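Local atomic coordinates of putative snRNP Sm-like protein (Pyrococcus abyssi, PDB entry 1H64), a protein that assembles into a heptameric ring of the Sm type and probably binds RNA. Residues R4-I9 with I32-H37; E26-L31 with E46-G51. One frame throughout, in Å; residues are numbered along the deposited sequence.

Both contacts draw on strand 25-34, the long bent strand of the Sm fold, and they sit on opposite sides of the chain's centre with about 18 Å between their own centres. Contact 1 lays the N-terminal helix, through residues 4-9, against the late end of that strand and the turn after it (32-37). Contact 2 pairs the earlier part of the strand, 26-31, with strand 45-49. The two contacts touch where Ile9 O packs 3.3 Å from Leu31 CD2. Each also reaches the ring of seven subunits, contact 1 through Asp35 packing on Pro5 of a neighbouring subunit, contact 2 through Met47 on Ile20 of a neighbouring subunit.

Contact 1: R4-I9 with I32-H37; sequences RPLDVI and IGYDIH
Leu6 opens the contact by reaching the Tyr34 ring and Ile36. Its CD1 approaches the Tyr34 ring obliquely, 4.0 Å from Tyr34 CE1, while Leu6 CG touches Ile36 CD1, also at 4.0 Å, the two aliphatic side chains crossing at about a right angle. Ile36 leaves the backbone pointing away from the helix, but with CG1 anti to the backbone N (chi1 -173°) and a further bend at chi2, its CD1 returns toward Leu6. One turn on, Ile9 sets its CG2 branch over one face of the Tyr34 ring. This is a CH-pi contact: Ile9 CG2 lies 3.9 Å from the Tyr34 ring centroid, and 3.6 Å from Tyr34 CG, displaced toward the rim. The phenol OH is hydrogen-bonded to His10 ND1 of the same helix, fixing the far end of the ring. In the turn that follows the strand, His37 N donates to Asp35 OD1 at 2.9 Å, meeting it from above the carboxylate plane and closing an Asx turn. An alanine in place of Tyr34 is likely to open a gap beside Ile9 CG2 and Leu6 CD1 and leave His10 without its hydroxyl partner. The contact between the segments is thus apolar and CH-pi, and Tyr34 OH adds a polar link to His10, the next residue of the helix.

Contact 2: E26-L31 with E46-G51; sequences EFRGRL and EMIQDG
Glu26 and Ile48 form an antiparallel hydrogen-bonded pair: Ile48 N donates to Glu26 O at 2.7 Å, and Glu26 N returns a bond to Ile48 O at 3.0 Å. Two residues along, Arg28 and Glu46 make a second such pair, with Arg28 N to Glu46 O at 3.1 Å and Glu46 N to Arg28 O at 3.0 Å. Phe27 and Met47 occupy the non-hydrogen-bonded position between them, where Phe27 CA sends a CA-H...O contact of 3.4 Å to Glu46 O. On their face of the sheet the two side chains run side by side in the same direction. Met47 starts with CG anti to the backbone N (chi1 172°) and bends at chi3, which brings its CE within 3.6 Å of Phe27 CZ; SD lies oblique to the ring, 5.5 Å from the Phe27 ring centroid, a Met-aromatic contact. The ladder belongs to the strongly bent antiparallel sheet of the Sm fold, in which strand 25-34 also pairs with strand 16-21; the axes of segments 26-31 and 46-49 run at 144° to each other, short of a strictly antiparallel 180°. On the other face Glu26 CG packs on Ile48 CB at 3.9 Å, and Arg28 CG crosses near Ile48 CG1. The guanidinium of Arg28 does not reach the Glu46 carboxylate; its NH2 makes a weak hydrogen bond to Thr73 OG1. Farther out, the Phe27 ring packs on Leu21 and Leu42, and Met47 lies against Val54 and Tyr57 of strand 52-57, while Leu18 touches both Glu26 and Arg28 and Val53 touches Ile48.

Contact 1: R4-I9 with I32-H37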
# COMPACT_ATOMS: atom_id res chain seq x y z
N ARG C 4 12.99 16.56 -15.76
CA ARG C 4 12.43 15.45 -15.01
C ARG C 4 12.20 15.80 -13.56
O ARG C 4 12.78 16.74 -13.02
CB ARG C 4 13.35 14.22 -15.13
CG ARG C 4 14.68 14.33 -14.44
CD ARG C 4 15.59 13.18 -14.87
NE ARG C 4 15.93 13.26 -16.29
CZ ARG C 4 16.89 14.03 -16.79
NH1 ARG C 4 17.63 14.80 -15.98
NH2 ARG C 4 17.13 14.04 -18.09
N PRO C 5 11.32 15.04 -12.89
CA PRO C 5 10.98 15.26 -11.49
C PRO C 5 12.17 15.63 -10.61
O PRO C 5 12.16 16.64 -9.91
CB PRO C 5 10.34 13.93 -11.09
CG PRO C 5 9.58 13.58 -12.34
CD PRO C 5 10.60 13.87 -13.43
N LEU C 6 13.22 14.80 -10.64
CA LEU C 6 14.39 15.07 -9.83
C LEU C 6 15.17 16.34 -10.19
O LEU C 6 15.76 16.98 -9.31
CB LEU C 6 15.31 13.84 -9.83
CG LEU C 6 14.86 12.74 -8.87
CD1 LEU C 6 15.04 13.22 -7.44
CD2 LEU C 6 13.41 12.37 -9.12
N ASP C 7 15.18 16.71 -11.46
CA ASP C 7 15.87 17.93 -11.89
C ASP C 7 15.20 19.14 -11.24
O ASP C 7 15.87 20.04 -10.74
CB ASP C 7 15.78 18.11 -13.41
CG ASP C 7 16.44 16.99 -14.19
OD1 ASP C 7 17.52 16.53 -13.75
OD2 ASP C 7 15.89 16.60 -15.24
N VAL C 8 13.87 19.14 -11.27
CA VAL C 8 13.08 20.23 -10.70
C VAL C 8 13.36 20.36 -9.21
O VAL C 8 13.61 21.46 -8.70
CB VAL C 8 11.56 19.96 -10.91
CG1 VAL C 8 10.74 20.97 -10.12
CG2 VAL C 8 11.21 20.03 -12.37
N ILE C 9 13.32 19.24 -8.50
CA ILE C 9 13.58 19.24 -7.07
C ILE C 9 14.99 19.78 -6.80
O ILE C 9 15.21 20.60 -5.88
CB ILE C 9 13.43 17.82 -6.49
CG1 ILE C 9 11.98 17.37 -6.62
CG2 ILE C 9 13.89 17.77 -5.04
CD1 ILE C 9 10.97 18.30 -5.98
N ILE C 32 16.05 22.17 1.68
CA ILE C 32 17.49 22.10 1.91
C ILE C 32 18.14 20.75 1.58
O ILE C 32 19.36 20.63 1.58
CB ILE C 32 17.86 22.48 3.37
CG1 ILE C 32 17.07 21.64 4.37
CG2 ILE C 32 17.58 23.97 3.59
CD1 ILE C 32 17.44 21.94 5.84
N GLY C 33 17.32 19.73 1.28
CA GLY C 33 17.88 18.43 0.96
C GLY C 33 16.81 17.51 0.41
O GLY C 33 15.62 17.81 0.51
N TYR C 34 17.23 16.40 -0.20
CA TYR C 34 16.28 15.46 -0.77
C TYR C 34 17.04 14.20 -1.16
O TYR C 34 18.27 14.19 -1.13
CB TYR C 34 15.62 16.06 -2.02
CG TYR C 34 16.56 16.23 -3.20
CD1 TYR C 34 16.71 15.23 -4.16
CD2 TYR C 34 17.33 17.39 -3.34
CE1 TYR C 34 17.61 15.37 -5.23
CE2 TYR C 34 18.23 17.54 -4.40
CZ TYR C 34 18.36 16.53 -5.34
OH TYR C 34 19.24 16.67 -6.38
N ASP C 35 16.32 13.14 -1.48
CA ASP C 35 16.97 11.93 -1.96
C ASP C 35 16.17 11.36 -3.12
O ASP C 35 15.13 11.89 -3.49
CB ASP C 35 17.16 10.89 -0.84
CG ASP C 35 15.85 10.44 -0.24
OD1 ASP C 35 14.83 10.41 -0.96
OD2 ASP C 35 15.85 10.09 0.96
N ILE C 36 16.67 10.27 -3.70
CA ILE C 36 16.03 9.66 -4.85
C ILE C 36 14.61 9.11 -4.65
O ILE C 36 13.91 8.86 -5.62
CB ILE C 36 16.93 8.54 -5.41
CG1 ILE C 36 16.36 8.01 -6.72
CG2 ILE C 36 17.07 7.43 -4.40
CD1 ILE C 36 16.10 9.09 -7.74
N HIS C 37 14.19 8.95 -3.40
CA HIS C 37 12.83 8.44 -3.11
C HIS C 37 11.87 9.62 -2.97
O HIS C 37 10.68 9.45 -2.71
CB HIS C 37 12.84 7.63 -1.81
CG HIS C 37 13.88 6.56 -1.78
ND1 HIS C 37 13.86 5.48 -2.64
CD2 HIS C 37 15.02 6.44 -1.05
CE1 HIS C 37 14.93 4.74 -2.44
NE2 HIS C 37 15.65 5.30 -1.48

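Contact 2: E26-L31 with E46-G51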
# COMPACT_ATOMS: atom_id res chain seq x y z
N GLU C 26 -0.83 20.30 3.91
CA GLU C 26 0.46 20.63 3.29
C GLU C 26 1.55 21.23 4.16
O GLU C 26 1.32 21.65 5.29
CB GLU C 26 0.23 21.53 2.07
CG GLU C 26 -0.84 22.60 2.23
CD GLU C 26 -1.18 23.29 0.91
OE1 GLU C 26 -1.61 22.59 -0.04
OE2 GLU C 26 -1.03 24.53 0.81
N PHE C 27 2.77 21.23 3.62
CA PHE C 27 3.91 21.80 4.30
C PHE C 27 4.51 22.85 3.38
O PHE C 27 4.44 22.72 2.16
CB PHE C 27 4.99 20.77 4.61
CG PHE C 27 4.65 19.83 5.73
CD1 PHE C 27 4.33 18.50 5.46
CD2 PHE C 27 4.71 20.25 7.05
CE1 PHE C 27 4.07 17.61 6.49
CE2 PHE C 27 4.46 19.36 8.09
CZ PHE C 27 4.14 18.04 7.81
N ARG C 28 5.07 23.90 3.98
CA ARG C 28 5.72 24.94 3.20
C ARG C 28 7.01 25.26 3.94
O ARG C 28 7.02 25.34 5.16
CB ARG C 28 4.84 26.19 3.06
CG ARG C 28 3.43 25.89 2.59
CD ARG C 28 2.84 27.05 1.78
NE ARG C 28 3.47 27.17 0.47
CZ ARG C 28 3.02 27.95 -0.51
NH1 ARG C 28 1.94 28.68 -0.33
NH2 ARG C 28 3.67 27.99 -1.67
N GLY C 29 8.09 25.42 3.19
CA GLY C 29 9.36 25.72 3.82
C GLY C 29 10.46 25.86 2.78
O GLY C 29 10.19 25.80 1.58
N ARG C 30 11.68 26.07 3.24
CA ARG C 30 12.80 26.21 2.33
C ARG C 30 13.40 24.82 2.10
O ARG C 30 13.77 24.13 3.05
CB ARG C 30 13.85 27.15 2.92
CG ARG C 30 15.01 27.47 1.98
CD ARG C 30 15.90 28.56 2.55
NE ARG C 30 16.21 28.34 3.95
CZ ARG C 30 17.31 27.74 4.40
NH1 ARG C 30 18.24 27.31 3.56
NH2 ARG C 30 17.47 27.57 5.71
N LEU C 31 13.48 24.40 0.85
CA LEU C 31 14.06 23.08 0.56
C LEU C 31 15.58 23.03 0.78
O LEU C 31 16.32 23.78 0.15
CB LEU C 31 13.76 22.69 -0.90
CG LEU C 31 14.21 21.28 -1.34
CD1 LEU C 31 13.34 20.21 -0.64
CD2 LEU C 31 14.05 21.17 -2.85
N GLU C 46 6.35 25.10 8.12
CA GLU C 46 5.05 25.25 8.74
C GLU C 46 4.07 24.24 8.13
O GLU C 46 4.07 24.00 6.91
CB GLU C 46 4.53 26.68 8.57
CG GLU C 46 4.40 27.15 7.13
CD GLU C 46 4.68 28.64 6.97
OE1 GLU C 46 5.84 29.05 7.16
OE2 GLU C 46 3.74 29.40 6.67
N MET C 47 3.27 23.62 8.98
CA MET C 47 2.26 22.68 8.51
C MET C 47 0.99 23.49 8.29
O MET C 47 0.55 24.24 9.18
CB MET C 47 2.02 21.59 9.55
CG MET C 47 0.86 20.68 9.23
SD MET C 47 0.51 19.57 10.60
CE MET C 47 2.01 18.59 10.61
N ILE C 48 0.43 23.38 7.10
CA ILE C 48 -0.78 24.11 6.77
C ILE C 48 -1.97 23.16 6.66
O ILE C 48 -1.90 22.14 5.98
CB ILE C 48 -0.62 24.87 5.43
CG1 ILE C 48 0.52 25.89 5.55
CG2 ILE C 48 -1.92 25.54 5.04
CD1 ILE C 48 0.34 26.88 6.68
N GLN C 49 -3.06 23.51 7.34
CA GLN C 49 -4.28 22.71 7.33
C GLN C 49 -5.47 23.60 7.01
O GLN C 49 -5.79 24.52 7.77
CB GLN C 49 -4.50 22.06 8.69
CG GLN C 49 -5.76 21.22 8.77
CD GLN C 49 -6.36 21.18 10.16
OE1 GLN C 49 -7.32 20.46 10.42
NE2 GLN C 49 -5.79 21.97 11.07
N ASP C 50 -6.14 23.32 5.90
CA ASP C 50 -7.29 24.11 5.49
C ASP C 50 -6.95 25.60 5.45
O ASP C 50 -7.76 26.44 5.85
CB ASP C 50 -8.47 23.88 6.45
CG ASP C 50 -9.06 22.49 6.33
OD1 ASP C 50 -8.31 21.50 6.44
OD2 ASP C 50 -10.29 22.38 6.13
N GLY C 51 -5.75 25.92 4.97
CA GLY C 51 -5.34 27.31 4.86
C GLY C 51 -4.62 27.96 6.03
O GLY C 51 -4.10 29.06 5.89